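Local coordinates for signal recognition particle 19 kDa protein (Pyrococcus furiosus, PDB 3DLU), which probably binds 7S RNA directly and mediates binding of the 54 kDa subunit, helping the signal recognition particle target nascent membrane proteins to the cytoplasmic membrane, at residues 8-13 with 83-88; 38-43 with 89-94; 15-18 with 23-26. All blocks are in the same frame, centred on the assembly; numbering follows the deposited sequence.

Contact 1 (8-13 with 83-88); sequences PSELDS and KSLKLI
The flat group here is the carboxylate of Glu-10, and the oxygen it turns to Leu-85 is OE1, which lies 3.8 Å from CD2 and 3.9 Å from CD1. The acid finds its polar partners elsewhere: OE2 in a salt bridge with Lys-81 and OE1 in a hydrogen bond from the backbone N of Trp-7, which together hold the carboxylate while the methyls rest against it. The two side chains cross at about a right angle, with CB of Glu-10 4.0 Å from CD1 of Leu-85. Leu-11, its CG tucked over its own backbone (chi1 59°), forks toward two residues of the helix: CD2 meets CD2 of Leu-85 at 4.0 Å, and CD1 meets CG2 of Ile-88 at 4.0 Å. Cutting Leu-85 back to an alanine removes both methyls and would probably leave a gap beside Leu-11 CD2 and take away part of the apolar cover over Glu-10, on which Val-5 of the second subunit also packs. Val-6 of strand 3-6 touches both leucines, and the buried cluster joins the turn just after that strand to helix 81-100, the last element of the alpha+beta (beta-alpha-beta-beta-alpha) fold of the SRP19 family.

Contact 2 (38-43 with 89-94); sequences VRAAEE and AQKIRE
Lys-91 and Ala-40 meet where the two helices of the SRP19 beta-alpha-beta-beta-alpha fold cross, with the short axes 8.9 Å apart at 106°. The small side chain of Ala-40 probably helps the helices approach to this distance. Starting from the lysine, CB lies 3.9 Å from CB of Ala-40. CG, anti to the backbone N (chi1 177°), comes nearer still, 3.7 Å from the same methyl. The chain then bends at chi2 and chi3, leaving the alanine and swinging outward across the direction of its own helix, and CD passes 3.7 Å from OE1 of Glu-43. At the tip, NZ stands between two acids. It bonds OE2 of Glu-94, one turn further along helix 81-100, at 3.2 Å, coming from above the carboxylate plane, and makes only a long salt bridge of 3.9 Å to OE1 of Glu-43. The three residues form a salt-bridge network across the helix crossing; with the two carboxylates close together, the ammonium probably offsets much of their mutual repulsion. Arg-98 gives Glu-94 a second cationic partner through OE1, and Phe-95 also packs on both Ala-40 and Glu-43, while Arg-39 makes a cation-pi contact with its ring. On the buried flank Ile-92 completes the contact, its CG1 resting 3.9 Å from CB of Ala-40.

Contact 3 (15-18 with 23-26); sequences LSRK and VPRS
This contact lies within the long loop between strand 3-6 and helix 34-43, where the side chain of Arg-17 reaches across to the peptide joining Val-23 and Pro-24. The chain is extended from CG to NE, and NH2 does the touching, 3.6 Å from N of Pro-24. That nitrogen, met obliquely, has its lone pair delocalised into the peptide and is a poor acceptor, so the contact is van der Waals. Carbonyl O of Val-23 sits over one face of the guanidinium, and C of that residue lies 3.7 Å from Arg-17 NH2. No hydrogen bond crosses between the segments. In RNA-bound SRP19 of other organisms the loop after the first strand contacts the RNA, so a similar role is plausible here, though the present model has no RNA. Arg-21 ties both segments: its NE bonds O of Leu-15 and its NH1 bonds O of Val-23. Arg-17 itself adds a weak hydrogen bond from NH1 to O of Ile-22. Because Arg-17 and Pro-24 both touch a crystal neighbour, the lattice may influence their pose. Val-23 points its CB away from segment 15-18 and packs on Leu-85 and Lys-86 of helix 81-100.

Helix 81-100 serves contacts 1 and 2 in succession, their centres about 10 Å apart. Leu-11 of contact 1 spans the join, its CD1 packing 3.9 Å from CA of Ala-89 and 4.1 Å from CD1 of Ile-92. Contact 3, formed wholly between the two segments of contact 1 along the chain, has its centre about 9 Å from that of contact 1; CG1 of Val-23 reaches CB of Leu-85 at 3.7 Å. Contacts 2 and 3 are about 18 Å apart, yet NH2 of Arg-93 approaches O of Ser-26 to 3.2 Å. The same C-terminal helix is thus met by helix 34-43 and by the loop that precedes it.

Contact 1 (8-13 with 83-88)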
# COMPACT_ATOMS: atom_id res chain seq x y z
N PRO A 8 12.68 -5.40 1.17
CA PRO A 8 13.61 -5.36 2.31
C PRO A 8 14.09 -6.75 2.77
O PRO A 8 15.23 -6.89 3.19
CB PRO A 8 12.79 -4.68 3.41
CG PRO A 8 11.88 -3.75 2.64
CD PRO A 8 11.47 -4.58 1.43
N SER A 9 13.24 -7.76 2.69
CA SER A 9 13.67 -9.11 3.11
C SER A 9 14.86 -9.64 2.32
O SER A 9 15.61 -10.50 2.81
CB SER A 9 12.50 -10.10 3.04
OG SER A 9 11.50 -9.72 3.97
N GLU A 10 15.05 -9.13 1.10
CA GLU A 10 16.18 -9.55 0.27
C GLU A 10 17.53 -9.30 0.94
O GLU A 10 18.50 -10.00 0.67
CB GLU A 10 16.14 -8.84 -1.10
CG GLU A 10 14.96 -9.30 -1.97
CD GLU A 10 14.71 -8.38 -3.16
OE1 GLU A 10 15.20 -7.23 -3.15
OE2 GLU A 10 14.00 -8.79 -4.11
N LEU A 11 17.60 -8.31 1.83
CA LEU A 11 18.86 -7.99 2.49
C LEU A 11 18.77 -8.06 4.02
O LEU A 11 19.46 -7.33 4.72
CB LEU A 11 19.36 -6.61 2.04
CG LEU A 11 18.46 -5.40 2.29
CD1 LEU A 11 19.29 -4.18 2.73
CD2 LEU A 11 17.64 -5.07 1.04
N ASP A 12 17.91 -8.95 4.52
CA ASP A 12 17.63 -9.05 5.95
C ASP A 12 18.35 -10.27 6.52
O ASP A 12 17.99 -11.43 6.24
CB ASP A 12 16.11 -9.15 6.16
CG ASP A 12 15.69 -9.10 7.63
OD1 ASP A 12 16.55 -9.24 8.54
OD2 ASP A 12 14.47 -8.93 7.88
N SER A 13 19.37 -10.01 7.33
CA SER A 13 20.22 -11.07 7.88
C SER A 13 19.48 -11.98 8.85
O SER A 13 19.97 -13.05 9.22
CB SER A 13 21.45 -10.46 8.58
OG SER A 13 21.04 -9.63 9.65
N LYS A 83 24.47 -6.46 -6.93
CA LYS A 83 25.48 -5.56 -6.39
C LYS A 83 24.86 -4.37 -5.66
O LYS A 83 25.38 -3.91 -4.65
CB LYS A 83 26.43 -5.07 -7.49
CG LYS A 83 27.43 -4.02 -7.01
CD LYS A 83 28.25 -4.53 -5.82
CE LYS A 83 29.37 -3.55 -5.47
NZ LYS A 83 30.16 -3.97 -4.26
N SER A 84 23.76 -3.85 -6.19
CA SER A 84 23.07 -2.73 -5.54
C SER A 84 22.55 -3.12 -4.14
O SER A 84 22.61 -2.31 -3.23
CB SER A 84 21.90 -2.24 -6.42
OG SER A 84 22.38 -1.75 -7.67
N LEU A 85 22.00 -4.32 -4.00
CA LEU A 85 21.54 -4.80 -2.70
C LEU A 85 22.69 -4.86 -1.69
O LEU A 85 22.53 -4.48 -0.53
CB LEU A 85 20.88 -6.17 -2.80
CG LEU A 85 19.53 -6.26 -3.52
CD1 LEU A 85 19.07 -7.71 -3.61
CD2 LEU A 85 18.47 -5.38 -2.84
N LYS A 86 23.84 -5.36 -2.13
CA LYS A 86 25.02 -5.40 -1.25
C LYS A 86 25.47 -3.99 -0.85
O LYS A 86 25.76 -3.72 0.32
CB LYS A 86 26.17 -6.16 -1.91
CG LYS A 86 25.91 -7.67 -2.07
CD LYS A 86 26.94 -8.30 -3.00
CE LYS A 86 26.62 -9.77 -3.26
NZ LYS A 86 27.46 -10.31 -4.36
N LEU A 87 25.52 -3.07 -1.82
CA LEU A 87 25.92 -1.70 -1.53
C LEU A 87 24.96 -1.07 -0.53
O LEU A 87 25.38 -0.36 0.38
CB LEU A 87 25.94 -0.86 -2.81
CG LEU A 87 27.08 -1.17 -3.78
CD1 LEU A 87 26.76 -0.54 -5.14
CD2 LEU A 87 28.38 -0.62 -3.20
N ILE A 88 23.67 -1.32 -0.73
CA ILE A 88 22.65 -0.76 0.15
C ILE A 88 22.78 -1.31 1.57
O ILE A 88 22.76 -0.55 2.54
CB ILE A 88 21.24 -1.05 -0.40
CG1 ILE A 88 20.98 -0.16 -1.61
CG2 ILE A 88 20.16 -0.81 0.67
CD1 ILE A 88 19.70 -0.51 -2.36

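Contact 2 (38-43 with 89-94)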
# COMPACT_ATOMS: atom_id res chain seq x y z
N VAL A 38 15.80 3.61 1.59
CA VAL A 38 15.67 4.83 0.81
C VAL A 38 16.85 5.76 1.10
O VAL A 38 17.47 6.31 0.19
CB VAL A 38 14.34 5.55 1.08
CG1 VAL A 38 14.37 6.98 0.50
CG2 VAL A 38 13.18 4.75 0.50
N ARG A 39 17.17 5.92 2.38
CA ARG A 39 18.31 6.75 2.77
C ARG A 39 19.61 6.25 2.14
O ARG A 39 20.39 7.05 1.62
CB ARG A 39 18.45 6.82 4.29
CG ARG A 39 19.57 7.75 4.72
CD ARG A 39 19.78 7.70 6.23
NE ARG A 39 21.02 8.38 6.60
CZ ARG A 39 21.54 8.38 7.82
NH1 ARG A 39 20.94 7.72 8.80
NH2 ARG A 39 22.67 9.04 8.06
N ALA A 40 19.84 4.94 2.21
CA ALA A 40 21.02 4.33 1.59
C ALA A 40 21.08 4.55 0.08
O ALA A 40 22.12 4.89 -0.46
CB ALA A 40 21.08 2.82 1.91
N ALA A 41 19.95 4.34 -0.60
CA ALA A 41 19.89 4.50 -2.06
C ALA A 41 20.27 5.92 -2.46
O ALA A 41 21.02 6.12 -3.40
CB ALA A 41 18.49 4.14 -2.59
N GLU A 42 19.74 6.89 -1.72
CA GLU A 42 20.00 8.30 -2.01
C GLU A 42 21.48 8.61 -1.78
O GLU A 42 22.12 9.25 -2.61
CB GLU A 42 19.12 9.18 -1.13
CG GLU A 42 17.64 9.16 -1.54
CD GLU A 42 16.73 9.84 -0.54
OE1 GLU A 42 17.18 10.09 0.60
OE2 GLU A 42 15.57 10.13 -0.89
N GLU A 43 22.03 8.12 -0.68
CA GLU A 43 23.44 8.32 -0.42
C GLU A 43 24.32 7.68 -1.50
O GLU A 43 25.39 8.21 -1.82
CB GLU A 43 23.85 7.83 0.98
CG GLU A 43 23.52 8.82 2.08
CD GLU A 43 24.60 8.88 3.16
OE1 GLU A 43 25.67 8.27 2.96
OE2 GLU A 43 24.37 9.54 4.20
N ALA A 89 22.94 -2.63 1.68
CA ALA A 89 23.10 -3.27 2.98
C ALA A 89 24.30 -2.70 3.74
O ALA A 89 24.20 -2.33 4.92
CB ALA A 89 23.23 -4.80 2.82
N GLN A 90 25.43 -2.59 3.05
CA GLN A 90 26.65 -2.11 3.70
C GLN A 90 26.53 -0.63 4.08
O GLN A 90 27.06 -0.21 5.11
CB GLN A 90 27.89 -2.41 2.85
CG GLN A 90 29.23 -2.06 3.53
CD GLN A 90 29.46 -2.77 4.87
OE1 GLN A 90 28.79 -3.74 5.21
NE2 GLN A 90 30.43 -2.28 5.63
N LYS A 91 25.80 0.14 3.28
CA LYS A 91 25.56 1.53 3.62
C LYS A 91 24.67 1.66 4.86
O LYS A 91 24.90 2.52 5.72
CB LYS A 91 24.92 2.25 2.42
CG LYS A 91 24.56 3.70 2.70
CD LYS A 91 25.80 4.55 2.95
CE LYS A 91 26.84 4.32 1.87
NZ LYS A 91 27.95 5.31 2.02
N ILE A 92 23.67 0.79 4.98
CA ILE A 92 22.81 0.80 6.15
C ILE A 92 23.62 0.43 7.41
O ILE A 92 23.44 1.04 8.47
CB ILE A 92 21.60 -0.14 5.99
CG1 ILE A 92 20.67 0.38 4.89
CG2 ILE A 92 20.84 -0.27 7.32
CD1 ILE A 92 19.49 -0.57 4.60
N ARG A 93 24.51 -0.54 7.28
CA ARG A 93 25.40 -0.90 8.39
C ARG A 93 26.20 0.32 8.84
O ARG A 93 26.36 0.58 10.04
CB ARG A 93 26.34 -2.04 7.99
CG ARG A 93 27.45 -2.35 9.00
CD ARG A 93 28.14 -3.69 8.67
NE ARG A 93 27.24 -4.80 8.97
CZ ARG A 93 26.59 -5.51 8.05
NH1 ARG A 93 26.78 -5.25 6.76
NH2 ARG A 93 25.75 -6.46 8.42
N GLU A 94 26.72 1.06 7.88
CA GLU A 94 27.49 2.26 8.17
C GLU A 94 26.65 3.33 8.88
O GLU A 94 27.09 3.89 9.89
CB GLU A 94 28.16 2.78 6.90
CG GLU A 94 28.84 4.12 7.03
CD GLU A 94 29.22 4.71 5.68
OE1 GLU A 94 29.56 5.92 5.62
OE2 GLU A 94 29.18 3.98 4.67

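Contact 3 (15-18 with 23-26)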
# COMPACT_ATOMS: atom_id res chain seq x y z
N LEU A 15 16.74 -13.43 8.14
CA LEU A 15 16.00 -14.44 7.35
C LEU A 15 16.93 -15.41 6.67
O LEU A 15 18.04 -15.06 6.30
CB LEU A 15 15.15 -13.74 6.29
CG LEU A 15 14.19 -12.69 6.82
CD1 LEU A 15 13.42 -12.02 5.66
CD2 LEU A 15 13.25 -13.30 7.84
N SER A 16 16.46 -16.63 6.46
CA SER A 16 17.18 -17.58 5.63
C SER A 16 16.94 -17.22 4.16
O SER A 16 16.04 -16.43 3.86
CB SER A 16 16.68 -19.00 5.89
OG SER A 16 15.29 -19.10 5.61
N ARG A 17 17.73 -17.79 3.26
CA ARG A 17 17.49 -17.60 1.84
C ARG A 17 16.10 -18.11 1.45
O ARG A 17 15.43 -17.50 0.62
CB ARG A 17 18.60 -18.23 0.99
CG ARG A 17 19.92 -17.44 1.07
CD ARG A 17 21.11 -18.18 0.45
NE ARG A 17 22.34 -17.38 0.51
CZ ARG A 17 22.65 -16.42 -0.36
NH1 ARG A 17 21.82 -16.16 -1.37
NH2 ARG A 17 23.78 -15.73 -0.24
N LYS A 18 15.67 -19.21 2.07
CA LYS A 18 14.33 -19.76 1.81
C LYS A 18 13.22 -18.75 2.10
O LYS A 18 12.18 -18.76 1.44
CB LYS A 18 14.09 -21.04 2.63
N VAL A 23 21.23 -11.69 -0.38
CA VAL A 23 22.65 -11.41 -0.18
C VAL A 23 23.24 -12.24 0.97
O VAL A 23 22.50 -12.71 1.82
CB VAL A 23 22.90 -9.92 0.04
CG1 VAL A 23 22.20 -9.10 -1.05
CG2 VAL A 23 22.39 -9.51 1.38
N PRO A 24 24.56 -12.44 0.98
CA PRO A 24 25.17 -13.20 2.08
C PRO A 24 24.84 -12.59 3.43
O PRO A 24 24.73 -11.37 3.57
CB PRO A 24 26.68 -13.09 1.79
CG PRO A 24 26.75 -12.86 0.31
CD PRO A 24 25.55 -12.03 -0.04
N ARG A 25 24.70 -13.46 4.42
CA ARG A 25 24.21 -13.05 5.72
C ARG A 25 25.05 -11.95 6.38
O ARG A 25 24.50 -11.06 7.01
CB ARG A 25 24.07 -14.25 6.66
CG ARG A 25 23.28 -13.95 7.92
CD ARG A 25 23.21 -15.16 8.84
NE ARG A 25 24.54 -15.46 9.37
CZ ARG A 25 24.76 -16.17 10.47
NH1 ARG A 25 23.75 -16.67 11.17
NH2 ARG A 25 26.01 -16.38 10.88
N SER A 26 26.38 -12.03 6.24
CA SER A 26 27.26 -11.02 6.83
C SER A 26 27.14 -9.63 6.17
O SER A 26 27.42 -8.61 6.80
CB SER A 26 28.71 -11.50 6.82
OG SER A 26 29.13 -11.72 5.49